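Local coordinates for sensor protein (Thermotoga maritima, PDB 3A0S) that probably serves as an ATP-dependent sensor histidine kinase of a two-component system, of which this chain is the PAS domain, at residues 63-68 with 72-77; 15-20 with 41-46; 78-81 with 86-89; 36-41 with 49-54. One frame throughout, in Å; residues are numbered along the deposited sequence. Where two conformers were deposited one is given.

Along the chain from the N terminus, interaction 2 opens first, at the end of strand 14-17, and closes where residues 41-46 lead into helix 44-56. Interaction 4 opens before that closure, at 36-41, and closes on the same helix at 49-54, so the two loops cross and share Pro41. Interaction 2 ties edge strand 14-17 to the turn before helix 44-56, and interaction 4 ties the preceding linker to that helix. Interactions 1 and 3 follow in series and close the short hairpins 60-67/70-80 and 70-80/87-95, using successive parts of strand 70-80. Phe76 packs on Val49 and Val53, and Tyr65 reaches Glu45, joining this sheet to helix 44-56.

Interaction 1: 63-68 with 72-77. With PG4 (tetraethylene glycol), chain E.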
loop_
_atom_site.group_PDB
_atom_site.type_symbol
_atom_site.label_atom_id
_atom_site.label_comp_id
_atom_site.label_asym_id
_atom_site.label_seq_id
_atom_site.Cartn_x
_atom_site.Cartn_y
_atom_site.Cartn_z
ATOM N N ASN A 63 -7.119 7.639 9.388
ATOM C CA ASN A 63 -8.505 7.211 9.384
ATOM C C ASN A 63 -9.361 8.141 8.535
ATOM O O ASN A 63 -8.907 9.213 8.106
ATOM C CB ASN A 63 -9.074 7.018 10.795
ATOM C CG ASN A 63 -8.947 8.251 11.655
ATOM O OD1 ASN A 63 -8.782 9.363 11.156
ATOM N ND2 ASN A 63 -9.016 8.058 12.965
ATOM N N PHE A 64 -10.579 7.700 8.255
ATOM C CA PHE A 64 -11.491 8.462 7.415
ATOM C C PHE A 64 -10.817 8.885 6.107
ATOM O O PHE A 64 -10.900 10.046 5.712
ATOM C CB PHE A 64 -12.053 9.679 8.181
ATOM C CG PHE A 64 -12.884 9.306 9.382
ATOM C CD1 PHE A 64 -14.242 9.018 9.241
ATOM C CD2 PHE A 64 -12.303 9.223 10.643
ATOM C CE1 PHE A 64 -15.016 8.659 10.342
ATOM C CE2 PHE A 64 -13.062 8.860 11.755
ATOM C CZ PHE A 64 -14.423 8.575 11.604
ATOM N N TYR A 65 -10.124 7.943 5.455
ATOM C CA TYR A 65 -9.668 8.153 4.076
ATOM C C TYR A 65 -10.782 7.697 3.156
ATOM O O TYR A 65 -11.132 6.528 3.136
ATOM C CB TYR A 65 -8.363 7.394 3.744
ATOM C CG TYR A 65 -7.781 7.770 2.377
ATOM C CD1 TYR A 65 -8.261 7.179 1.203
ATOM C CD2 TYR A 65 -6.771 8.734 2.256
ATOM C CE1 TYR A 65 -7.748 7.533 -0.062
ATOM C CE2 TYR A 65 -6.249 9.091 0.996
ATOM C CZ TYR A 65 -6.744 8.490 -0.157
ATOM O OH TYR A 65 -6.241 8.849 -1.407
ATOM N N LYS A 66 -11.364 8.621 2.402
ATOM C CA LYS A 66 -12.497 8.250 1.570
ATOM C C LYS A 66 -12.039 7.658 0.240
ATOM O O LYS A 66 -11.189 8.232 -0.459
ATOM C CB LYS A 66 -13.435 9.439 1.343
ATOM C CG LYS A 66 -14.831 9.029 0.908
ATOM C CD LYS A 66 -15.679 10.250 0.562
ATOM C CE LYS A 66 -16.854 9.876 -0.332
ATOM N NZ LYS A 66 -18.167 9.835 0.378
ATOM N N PHE A 67 -12.608 6.506 -0.093
ATOM C CA PHE A 67 -12.333 5.827 -1.348
ATOM C C PHE A 67 -13.653 5.248 -1.818
ATOM O O PHE A 67 -14.284 4.457 -1.115
ATOM C CB PHE A 67 -11.284 4.718 -1.158
ATOM C CG PHE A 67 -10.362 4.531 -2.344
ATOM C CD1 PHE A 67 -10.785 3.850 -3.480
ATOM C CD2 PHE A 67 -9.068 5.042 -2.323
ATOM C CE1 PHE A 67 -9.923 3.678 -4.580
ATOM C CE2 PHE A 67 -8.208 4.873 -3.416
ATOM C CZ PHE A 67 -8.633 4.192 -4.538
ATOM N N GLY A 68 -14.094 5.677 -2.995
ATOM C CA GLY A 68 -15.407 5.297 -3.491
ATOM C C GLY A 68 -16.484 5.873 -2.595
ATOM O O GLY A 68 -16.483 7.071 -2.306
ATOM N N PHE A 72 -12.294 4.599 5.085
ATOM C CA PHE A 72 -11.374 3.534 5.474
ATOM C C PHE A 72 -10.275 4.008 6.414
ATOM O O PHE A 72 -9.841 5.173 6.339
ATOM C CB PHE A 72 -10.719 2.942 4.217
ATOM C CG PHE A 72 -11.680 2.263 3.310
ATOM C CD1 PHE A 72 -11.994 0.927 3.497
ATOM C CD2 PHE A 72 -12.300 2.975 2.275
ATOM C CE1 PHE A 72 -12.905 0.290 2.674
ATOM C CE2 PHE A 72 -13.231 2.358 1.460
ATOM C CZ PHE A 72 -13.528 1.016 1.630
ATOM N N ASN A 73 -9.805 3.071 7.250
ATOM C CA ASN A 73 -8.523 3.182 7.940
ATOM C C ASN A 73 -7.432 2.730 6.956
ATOM O O ASN A 73 -7.570 1.717 6.279
ATOM C CB ASN A 73 -8.435 2.201 9.101
ATOM C CG ASN A 73 -9.408 2.467 10.224
ATOM O OD1 ASN A 73 -10.033 3.518 10.314
ATOM N ND2 ASN A 73 -9.517 1.484 11.123
ATOM N N ILE A 74 -6.334 3.460 6.888
ATOM C CA ILE A 74 -5.189 3.007 6.101
ATOM C C ILE A 74 -3.921 3.101 6.952
ATOM O O ILE A 74 -3.611 4.159 7.509
ATOM C CB ILE A 74 -5.037 3.792 4.783
ATOM C CG1 ILE A 74 -6.346 3.774 3.980
ATOM C CG2 ILE A 74 -3.863 3.251 3.950
ATOM C CD1 ILE A 74 -6.267 4.438 2.608
ATOM N N ARG A 75 -3.185 1.996 7.067
ATOM C CA ARG A 75 -1.911 2.034 7.788
ATOM C C ARG A 75 -0.805 1.843 6.776
ATOM O O ARG A 75 -0.920 1.032 5.861
ATOM C CB ARG A 75 -1.842 0.912 8.830
ATOM C CG ARG A 75 -0.533 0.861 9.644
ATOM C CD ARG A 75 -0.621 -0.165 10.780
ATOM N NE ARG A 75 -0.800 -1.530 10.276
ATOM C CZ ARG A 75 -1.647 -2.423 10.785
ATOM N NH1 ARG A 75 -2.409 -2.118 11.828
ATOM N NH2 ARG A 75 -1.727 -3.637 10.263
ATOM N N PHE A 76 0.270 2.599 6.958
ATOM C CA PHE A 76 1.476 2.489 6.147
ATOM C C PHE A 76 2.625 2.124 7.062
ATOM O O PHE A 76 2.964 2.880 7.993
ATOM C CB PHE A 76 1.797 3.833 5.504
ATOM C CG PHE A 76 0.719 4.382 4.620
ATOM C CD1 PHE A 76 -0.405 5.024 5.137
ATOM C CD2 PHE A 76 0.862 4.298 3.256
ATOM C CE1 PHE A 76 -1.369 5.563 4.280
ATOM C CE2 PHE A 76 -0.084 4.817 2.401
ATOM C CZ PHE A 76 -1.190 5.463 2.894
ATOM N N SER A 77 3.251 0.989 6.782
ATOM C CA SER A 77 4.314 0.483 7.651
ATOM C C SER A 77 5.598 0.208 6.869
ATOM O O SER A 77 5.660 -0.766 6.135
ATOM C CB SER A 77 3.863 -0.833 8.274
ATOM O OG SER A 77 2.605 -0.693 8.943
HETATM O O1 PG4 E . -11.773 5.181 9.396
HETATM C C1 PG4 E . -13.121 4.736 9.167
HETATM C C2 PG4 E . -14.015 5.100 10.349
HETATM O O2 PG4 E . -15.336 4.599 10.138
HETATM C C3 PG4 E . -16.228 4.943 11.211
HETATM C C4 PG4 E . -16.917 3.705 11.789
HETATM O O3 PG4 E . -17.230 3.925 13.167
HETATM C C5 PG4 E . -17.746 2.772 13.850
HETATM C C6 PG4 E . -16.796 2.356 14.977
HETATM O O4 PG4 E . -17.268 2.651 16.303
HETATM C C7 PG4 E . -16.174 2.704 17.236
HETATM C C8 PG4 E . -16.621 2.312 18.652
HETATM O O5 PG4 E . -15.620 1.575 19.391
#
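Tyr65 packs against the end of Ile74 and, through its backbone, pairs with Phe72 in the hairpin of strands 60-67 and 70-80. Its CG is anti to the backbone N (chi1 -172°), which sends the ring along the sheet face toward helix 44-56. From the base outward, CB sits 3.8 Å from Ile74 CD1; CG and CD1 then meet the same methyl, each at 3.7 Å from Ile74 CD1, the two side chains crossing at a slant. At the tip, OH leaves the hairpin and hydrogen-bonds to Glu45 OE1. Two backbone bonds fix the base: Tyr65 N to Phe72 O at 2.9 Å, and Phe72 N to Tyr65 O at 3.0 Å. Phe64 and Tyr65 both face Phe72, a G1 beta bulge in which Phe64 takes positive phi (51°). The Phe72 ring turns its edge to Tyr65 O and Phe67 O, its CE2 lying 3.5 Å from Phe67 O, while Phe67 CB rests near Phe72 CD2. On the outer side, the bulge leaves Phe64 N to a tetraethylene glycol, probably from the crystallisation liquor: Phe64 N donates to its O1, which in turn donates to Asn73 OD1 at 2.6 Å. The glycol C2 lies over one face of the Phe64 ring. The contact thus combines paired backbone bonds and apolar packing with a bulge whose extra N-H is taken up in this crystal by the glycol O1.

Interaction 2: 15-20 with 41-46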
loop_
_atom_site.group_PDB
_atom_site.type_symbol
_atom_site.label_atom_id
_atom_site.label_comp_id
_atom_site.label_asym_id
_atom_site.label_seq_id
_atom_site.Cartn_x
_atom_site.Cartn_y
_atom_site.Cartn_z
ATOM N N THR A 15 4.538 -5.473 -4.741
ATOM C CA THR A 15 5.101 -6.806 -4.552
ATOM C C THR A 15 4.126 -7.753 -3.907
ATOM O O THR A 15 4.336 -8.974 -3.965
ATOM C CB THR A 15 6.389 -6.787 -3.725
ATOM O OG1 THR A 15 6.077 -6.248 -2.435
ATOM C CG2 THR A 15 7.452 -5.945 -4.419
ATOM N N GLU A 16 3.069 -7.226 -3.288
ATOM C CA GLU A 16 1.972 -8.046 -2.737
ATOM C C GLU A 16 0.637 -7.351 -2.996
ATOM O O GLU A 16 0.576 -6.132 -2.916
ATOM C CB GLU A 16 2.162 -8.328 -1.213
ATOM C CG GLU A 16 3.498 -9.025 -0.830
ATOM C CD GLU A 16 3.640 -9.367 0.658
ATOM O OE1 GLU A 16 3.288 -8.563 1.554
ATOM O OE2 GLU A 16 4.124 -10.488 0.904
ATOM N N TRP A 17 -0.405 -8.131 -3.278
ATOM C CA TRP A 17 -1.738 -7.607 -3.528
ATOM C C TRP A 17 -2.673 -8.758 -3.250
ATOM O O TRP A 17 -2.820 -9.665 -4.056
ATOM C CB TRP A 17 -1.839 -7.153 -4.976
ATOM C CG TRP A 17 -3.134 -6.515 -5.410
ATOM C CD1 TRP A 17 -4.280 -7.166 -5.813
ATOM C CD2 TRP A 17 -3.393 -5.111 -5.569
ATOM N NE1 TRP A 17 -5.232 -6.248 -6.200
ATOM C CE2 TRP A 17 -4.712 -4.977 -6.058
ATOM C CE3 TRP A 17 -2.629 -3.954 -5.356
ATOM C CZ2 TRP A 17 -5.285 -3.718 -6.335
ATOM C CZ3 TRP A 17 -3.187 -2.706 -5.667
ATOM C CH2 TRP A 17 -4.509 -2.601 -6.125
ATOM N N ASN A 18 -3.277 -8.740 -2.071
ATOM C CA ASN A 18 -3.946 -9.945 -1.607
ATOM C C ASN A 18 -5.372 -10.028 -2.150
ATOM O O ASN A 18 -5.856 -9.128 -2.892
ATOM C CB ASN A 18 -3.899 -10.091 -0.065
ATOM C CG ASN A 18 -4.790 -9.111 0.651
ATOM O OD1 ASN A 18 -5.306 -8.139 0.079
ATOM N ND2 ASN A 18 -4.999 -9.369 1.956
ATOM N N LYS A 19 -6.050 -11.133 -1.814
ATOM C CA LYS A 19 -7.382 -11.345 -2.319
ATOM C C LYS A 19 -8.386 -10.289 -1.836
ATOM O O LYS A 19 -9.288 -9.931 -2.586
ATOM C CB LYS A 19 -7.863 -12.772 -2.018
ATOM C CG LYS A 19 -7.141 -13.827 -2.858
ATOM C CD LYS A 19 -7.931 -14.207 -4.116
ATOM C CE LYS A 19 -6.987 -14.727 -5.213
ATOM N NZ LYS A 19 -7.597 -14.575 -6.568
ATOM N N LYS A 20 -8.196 -9.735 -0.634
ATOM C CA LYS A 20 -9.044 -8.650 -0.134
ATOM C C LYS A 20 -8.861 -7.392 -0.971
ATOM O O LYS A 20 -9.820 -6.692 -1.251
ATOM C CB LYS A 20 -8.809 -8.386 1.363
ATOM C CG LYS A 20 -9.337 -9.528 2.257
ATOM C CD LYS A 20 -10.883 -9.571 2.313
ATOM C CE LYS A 20 -11.332 -10.674 3.287
ATOM N NZ LYS A 20 -10.984 -10.275 4.664
ATOM N N PRO A 41 -4.427 5.025 -11.662
ATOM C CA PRO A 41 -5.402 6.078 -11.415
ATOM C C PRO A 41 -6.147 5.739 -10.148
ATOM O O PRO A 41 -6.652 4.616 -9.983
ATOM C CB PRO A 41 -6.336 5.989 -12.625
ATOM C CG PRO A 41 -5.476 5.460 -13.710
ATOM C CD PRO A 41 -4.588 4.453 -13.015
ATOM N N ASP A 42 -6.147 6.701 -9.250
ATOM C CA ASP A 42 -6.911 6.618 -7.991
ATOM C C ASP A 42 -5.988 6.293 -6.834
ATOM O O ASP A 42 -6.387 6.452 -5.679
ATOM C CB ASP A 42 -8.043 5.546 -8.007
ATOM C CG ASP A 42 -9.224 5.890 -8.931
ATOM O OD1 ASP A 42 -9.412 7.054 -9.325
ATOM O OD2 ASP A 42 -10.010 4.946 -9.206
ATOM N N PHE A 43 -4.797 5.755 -7.130
ATOM C CA PHE A 43 -3.834 5.378 -6.075
ATOM C C PHE A 43 -2.656 6.314 -5.983
ATOM O O PHE A 43 -1.749 6.078 -5.201
ATOM C CB PHE A 43 -3.299 3.946 -6.270
ATOM C CG PHE A 43 -4.337 2.904 -6.083
ATOM C CD1 PHE A 43 -4.595 2.375 -4.824
ATOM C CD2 PHE A 43 -5.084 2.469 -7.167
ATOM C CE1 PHE A 43 -5.564 1.406 -4.660
ATOM C CE2 PHE A 43 -6.064 1.495 -7.020
ATOM C CZ PHE A 43 -6.306 0.972 -5.750
ATOM N N GLU A 44 -2.683 7.385 -6.760
ATOM C CA GLU A 44 -1.576 8.345 -6.805
ATOM C C GLU A 44 -1.311 8.942 -5.436
ATOM O O GLU A 44 -0.159 9.062 -5.023
ATOM C CB GLU A 44 -1.863 9.476 -7.804
ATOM C CG GLU A 44 -2.124 9.035 -9.246
ATOM C CD GLU A 44 -3.596 8.710 -9.579
ATOM O OE1 GLU A 44 -4.501 8.635 -8.694
ATOM O OE2 GLU A 44 -3.842 8.514 -10.786
ATOM N N GLU A 45 -2.375 9.336 -4.738
ATOM C CA GLU A 45 -2.218 9.925 -3.413
ATOM C C GLU A 45 -1.708 8.934 -2.364
ATOM O O GLU A 45 -0.779 9.238 -1.605
ATOM C CB GLU A 45 -3.527 10.526 -2.945
ATOM C CG GLU A 45 -3.442 11.158 -1.575
ATOM C CD GLU A 45 -4.686 11.969 -1.259
ATOM O OE1 GLU A 45 -5.814 11.417 -1.348
ATOM O OE2 GLU A 45 -4.538 13.170 -0.942
ATOM N N ILE A 46 -2.322 7.754 -2.318
ATOM C CA ILE A 46 -1.829 6.691 -1.423
ATOM C C ILE A 46 -0.349 6.381 -1.718
ATOM O O ILE A 46 0.449 6.206 -0.792
ATOM C CB ILE A 46 -2.701 5.431 -1.524
ATOM C CG1 ILE A 46 -4.040 5.697 -0.831
ATOM C CG2 ILE A 46 -2.019 4.240 -0.874
ATOM C CD1 ILE A 46 -5.174 4.757 -1.307
#
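An aromatic edge-to-face contact between Trp17 and Phe43 spans the interior of the domain, joining the end of strand 14-17, at one margin of the sheet, to the turn that leads into helix 44-56. The two side chains come from opposite directions. Trp17 CH2, at the far corner of the indole, approaches Phe43 CZ to 4.0 Å, with Phe43 CZ near the indole plane. The stack is offset: the centroids of the Trp17 six-membered ring and the Phe43 ring are 5.9 Å apart, with planes at 64°. The backbones stay far apart, Trp17 CA being 13.4 Å from Phe43 CA, and it is the length of the two side chains that bridges them. Trp17 CG stands anti to its own N (chi1 -177°), carrying the indole inward from the strand. In the PAS fold, helices and connecting loops pack over one face of an antiparallel sheet, and this pair belongs to the core between them: both rings touch Ile6 of strand 4-9, and Phe43 also meets Phe25 edge-to-face and the ring of Phe67. At its polar end the indole is anchored by Trp17 NE1, hydrogen-bonded to Leu27 O. The turn carrying Phe43 is tied by its neighbours, Asp42 N donating to Glu44 OE1 at 2.6 Å from above the carboxylate plane. Asn18, next to the tryptophan, is the N-cap of helix 19-25, its OD1 accepting from Ala21 N.

Interaction 3: 78-81 with 86-89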
loop_
_atom_site.group_PDB
_atom_site.type_symbol
_atom_site.label_atom_id
_atom_site.label_comp_id
_atom_site.label_asym_id
_atom_site.label_seq_id
_atom_site.Cartn_x
_atom_site.Cartn_y
_atom_site.Cartn_z
ATOM N N PRO A 78 6.652 1.020 7.095
ATOM C CA PRO A 78 7.948 0.724 6.453
ATOM C C PRO A 78 8.504 -0.568 7.046
ATOM O O PRO A 78 8.255 -0.880 8.219
ATOM C CB PRO A 78 8.813 1.928 6.816
ATOM C CG PRO A 78 8.190 2.469 8.048
ATOM C CD PRO A 78 6.735 2.166 8.019
ATOM N N PHE A 79 9.231 -1.347 6.253
ATOM C CA PHE A 79 9.855 -2.552 6.822
ATOM C C PHE A 79 11.263 -2.732 6.277
ATOM O O PHE A 79 11.589 -2.171 5.230
ATOM C CB PHE A 79 9.009 -3.792 6.514
ATOM C CG PHE A 79 8.902 -4.100 5.030
ATOM C CD1 PHE A 79 7.909 -3.514 4.253
ATOM C CD2 PHE A 79 9.806 -4.973 4.410
ATOM C CE1 PHE A 79 7.823 -3.784 2.884
ATOM C CE2 PHE A 79 9.718 -5.259 3.052
ATOM C CZ PHE A 79 8.726 -4.661 2.294
ATOM N N ARG A 80 12.074 -3.471 7.038
ATOM C CA ARG A 80 13.435 -3.825 6.630
ATOM C C ARG A 80 13.534 -5.304 6.313
ATOM O O ARG A 80 12.789 -6.117 6.848
ATOM C CB ARG A 80 14.442 -3.482 7.734
ATOM C CG ARG A 80 14.610 -1.999 7.983
ATOM C CD ARG A 80 15.644 -1.684 9.070
ATOM N NE ARG A 80 15.635 -0.239 9.306
ATOM C CZ ARG A 80 16.396 0.644 8.662
ATOM N NH1 ARG A 80 17.306 0.278 7.772
ATOM N NH2 ARG A 80 16.240 1.927 8.942
ATOM N N ASN A 81 14.485 -5.659 5.458
ATOM C CA ASN A 81 14.853 -7.055 5.279
ATOM C C ASN A 81 15.691 -7.506 6.475
ATOM O O ASN A 81 16.617 -6.816 6.863
ATOM C CB ASN A 81 15.619 -7.227 3.967
ATOM C CG ASN A 81 16.074 -8.651 3.740
ATOM O OD1 ASN A 81 17.068 -9.095 4.310
ATOM N ND2 ASN A 81 15.358 -9.368 2.874
ATOM N N LEU A 86 18.334 -3.573 5.223
ATOM C CA LEU A 86 17.939 -2.451 4.397
ATOM C C LEU A 86 16.453 -2.198 4.499
ATOM O O LEU A 86 15.654 -3.139 4.577
ATOM C CB LEU A 86 18.277 -2.697 2.927
ATOM C CG LEU A 86 19.760 -2.801 2.648
ATOM C CD1 LEU A 86 19.979 -3.300 1.221
ATOM C CD2 LEU A 86 20.442 -1.419 2.815
ATOM N N LEU A 87 16.079 -0.917 4.484
ATOM C CA LEU A 87 14.684 -0.525 4.295
ATOM C C LEU A 87 14.229 -1.016 2.945
ATOM O O LEU A 87 14.802 -0.600 1.930
ATOM C CB LEU A 87 14.542 0.992 4.382
ATOM C CG LEU A 87 14.318 1.494 5.799
ATOM C CD1 LEU A 87 14.556 3.019 5.898
ATOM C CD2 LEU A 87 12.918 1.123 6.307
ATOM N N GLU A 88 13.217 -1.889 2.910
ATOM C CA GLU A 88 12.847 -2.591 1.678
ATOM C C GLU A 88 11.464 -2.224 1.108
ATOM O O GLU A 88 11.123 -2.652 0.003
ATOM C CB GLU A 88 13.075 -4.100 1.740
ATOM C CG GLU A 88 14.556 -4.492 1.576
ATOM C CD GLU A 88 15.128 -4.185 0.189
ATOM O OE1 GLU A 88 14.352 -4.086 -0.781
ATOM O OE2 GLU A 88 16.362 -4.033 0.080
ATOM N N GLY A 89 10.694 -1.404 1.812
ATOM C CA GLY A 89 9.423 -0.964 1.235
ATOM C C GLY A 89 8.436 -0.605 2.309
ATOM O O GLY A 89 8.814 -0.291 3.427
#
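Phe79 lays its ring against the backbone of Gly89 in the tight part of the hairpin. CE1 of Phe79 comes to 3.3 Å from Gly89 C, while Gly89 N lies over one face of the ring toward its rim. The ring is brought there by a chi1 of 64°, which sets CG between the backbone N and the carbonyl carbon. Gly89, having no side chain, lets the ring lie directly on its backbone. Backbone bonds flank the ring: Phe79 N donates to Gly89 O at 3.0 Å, and Glu88 N reaches Phe79 O at 2.8 Å. Toward the more exposed loop end, Asn81 N binds Leu86 O at 2.9 Å, and contacts depend more on long side chains. The extended Arg80 chain carries its guanidinium across Leu87, whose CG sits over the centre of one face, 3.6 Å from Arg80 CZ; NH1 finds its polar partner in Gln85 O. On another side of the hairpin, in the conformer given, Glu88 CG packs on Asn81 CB, and Glu88 OE2 pairs with Lys10 NZ. Asn81 OD1 accepts from Thr84 N within the connecting loop. Between Phe79 and Arg80 the register slips by one residue, making a beta bulge in the antiparallel hairpin of strands 70-80 and 87-95, neighbouring strands of the PAS-fold sheet.

Interaction 4: 36-41 with 49-54; sequences RLKDLP and VAESVF
Lys38 reaches across from the short 3-10 turn at 37-39 to the carboxylate of Glu51 on helix 44-56, the two side chains crossing at about a right angle. Its CG sits between the backbone N and the carbonyl carbon (chi1 63°), and beyond CG the chain runs fully extended, which carries the ammonium over to the helix. Along the way Lys38 CD passes 3.8 Å from Glu51 OE2, and NZ ends 3.3 Å from Glu51 OE2. This salt bridge includes a weak hydrogen bond, and the position of OE2 is itself less sure. Glu51 meets the lysine with its own chain extended beyond CG (chi2 -174°). The backbones lie well apart, Lys38 CA being 9.6 Å from Ala50 CA, so the contact is made by the side-chain ends. Beneath them, Leu37 and Ala50 each point toward the other segment and pack on Leu8 and Ile92 of the sheet. Within the turn, in one of its two conformers, Arg36 NH1 makes a long, tentative salt bridge to Asp39 OD2. Asp39 N also bonds back to Arg36 O, fixing the start of the turn. In the PAS fold this joins the linker after helix 29-32 to the long helix lying over the sheet. For so long, weak and exposed a pair, with one oxygen uncertainly placed, the attraction between Lys38 and Glu51 is probably modest and screened by solvent.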
loop_
_atom_site.group_PDB
_atom_site.type_symbol
_atom_site.label_atom_id
_atom_site.label_comp_id
_atom_site.label_asym_id
_atom_site.label_seq_id
_atom_site.Cartn_x
_atom_site.Cartn_y
_atom_site.Cartn_z
ATOM N N ARG A 36 4.300 0.257 -10.641
ATOM C CA ARG A 36 4.295 1.296 -9.625
ATOM C C ARG A 36 2.894 1.632 -9.201
ATOM O O ARG A 36 2.056 1.925 -10.034
ATOM C CB ARG A 36 5.181 2.481 -9.929
ATOM C CG ARG A 36 6.483 2.254 -9.202
ATOM C CD ARG A 36 7.150 3.497 -8.999
ATOM N NE ARG A 36 8.244 3.587 -9.962
ATOM C CZ ARG A 36 8.143 3.754 -11.278
ATOM N NH1 ARG A 36 6.974 3.852 -11.877
ATOM N NH2 ARG A 36 9.250 3.802 -12.008
ATOM N N LEU A 37 2.630 1.602 -7.899
ATOM C CA LEU A 37 1.298 1.929 -7.401
ATOM C C LEU A 37 0.838 3.289 -7.881
ATOM O O LEU A 37 -0.339 3.458 -8.225
ATOM C CB LEU A 37 1.254 1.902 -5.852
ATOM C CG LEU A 37 -0.153 2.124 -5.283
ATOM C CD1 LEU A 37 -1.099 0.973 -5.645
ATOM C CD2 LEU A 37 -0.104 2.216 -3.762
ATOM N N LYS A 38 1.763 4.237 -7.897
ATOM C CA LYS A 38 1.415 5.610 -8.220
ATOM C C LYS A 38 0.982 5.747 -9.676
ATOM O O LYS A 38 0.411 6.792 -10.046
ATOM C CB LYS A 38 2.563 6.572 -7.878
ATOM C CG LYS A 38 3.838 6.370 -8.632
ATOM C CD LYS A 38 4.912 7.422 -8.274
ATOM C CE LYS A 38 6.233 7.094 -8.967
ATOM N NZ LYS A 38 7.387 7.961 -8.551
ATOM N N ASP A 39 1.257 4.727 -10.503
ATOM C CA ASP A 39 0.807 4.753 -11.917
ATOM C C ASP A 39 -0.643 4.368 -12.059
ATOM O O ASP A 39 -1.236 4.545 -13.125
ATOM C CB ASP A 39 1.622 3.818 -12.816
ATOM C CG ASP A 39 3.002 4.329 -13.139
ATOM O OD1 ASP A 39 3.282 5.543 -13.039
ATOM O OD2 ASP A 39 3.842 3.483 -13.537
ATOM N N LEU A 40 -1.255 3.868 -11.008
ATOM C CA LEU A 40 -2.648 3.444 -11.078
ATOM C C LEU A 40 -3.527 4.626 -10.722
ATOM O O LEU A 40 -3.376 5.183 -9.616
ATOM C CB LEU A 40 -2.932 2.251 -10.135
ATOM C CG LEU A 40 -2.055 1.002 -10.321
ATOM C CD1 LEU A 40 -2.546 -0.145 -9.426
ATOM C CD2 LEU A 40 -1.998 0.555 -11.798
ATOM N N PRO A 41 -4.427 5.025 -11.662
ATOM C CA PRO A 41 -5.402 6.078 -11.415
ATOM C C PRO A 41 -6.147 5.739 -10.148
ATOM O O PRO A 41 -6.652 4.616 -9.983
ATOM C CB PRO A 41 -6.336 5.989 -12.625
ATOM C CG PRO A 41 -5.476 5.460 -13.710
ATOM C CD PRO A 41 -4.588 4.453 -13.015
ATOM N N VAL A 49 1.753 9.182 -0.164
ATOM C CA VAL A 49 1.881 9.030 1.284
ATOM C C VAL A 49 2.888 7.903 1.618
ATOM O O VAL A 49 3.710 8.036 2.526
ATOM C CB VAL A 49 0.521 8.751 1.976
ATOM C CG1 VAL A 49 0.707 8.457 3.465
ATOM C CG2 VAL A 49 -0.418 9.954 1.795
ATOM N N ALA A 50 2.845 6.802 0.862
ATOM C CA ALA A 50 3.777 5.690 1.120
ATOM C C ALA A 50 5.220 6.156 0.917
ATOM O O ALA A 50 6.114 5.758 1.659
ATOM C CB ALA A 50 3.445 4.498 0.188
ATOM N N GLU A 51 5.450 6.994 -0.097
ATOM C CA GLU A 51 6.798 7.555 -0.351
ATOM C C GLU A 51 7.267 8.363 0.839
ATOM O O GLU A 51 8.412 8.259 1.266
ATOM C CB GLU A 51 6.807 8.473 -1.587
ATOM C CG GLU A 51 6.551 7.776 -2.905
ATOM C CD GLU A 51 6.706 8.681 -4.148
ATOM O OE1 GLU A 51 6.492 9.894 -4.061
ATOM O OE2 GLU A 51 7.038 8.141 -5.229
ATOM N N SER A 52 6.385 9.211 1.347
ATOM C CA SER A 52 6.706 10.019 2.512
ATOM C C SER A 52 7.004 9.186 3.764
ATOM O O SER A 52 7.964 9.459 4.498
ATOM C CB SER A 52 5.576 11.018 2.778
ATOM O OG SER A 52 5.927 11.892 3.823
ATOM N N VAL A 53 6.195 8.151 3.996
ATOM C CA VAL A 53 6.404 7.213 5.096
ATOM C C VAL A 53 7.761 6.508 4.988
ATOM O O VAL A 53 8.485 6.361 5.969
ATOM C CB VAL A 53 5.253 6.161 5.102
ATOM C CG1 VAL A 53 5.606 4.961 5.972
ATOM C CG2 VAL A 53 3.941 6.831 5.525
ATOM N N PHE A 54 8.099 6.048 3.784
ATOM C CA PHE A 54 9.377 5.398 3.567
ATOM C C PHE A 54 10.539 6.348 3.890
ATOM O O PHE A 54 11.420 6.002 4.687
ATOM C CB PHE A 54 9.456 4.896 2.130
ATOM C CG PHE A 54 10.692 4.096 1.829
ATOM C CD1 PHE A 54 10.755 2.734 2.112
ATOM C CD2 PHE A 54 11.805 4.710 1.264
ATOM C CE1 PHE A 54 11.918 2.003 1.804
ATOM C CE2 PHE A 54 12.972 3.982 0.981
ATOM C CZ PHE A 54 13.028 2.634 1.264
#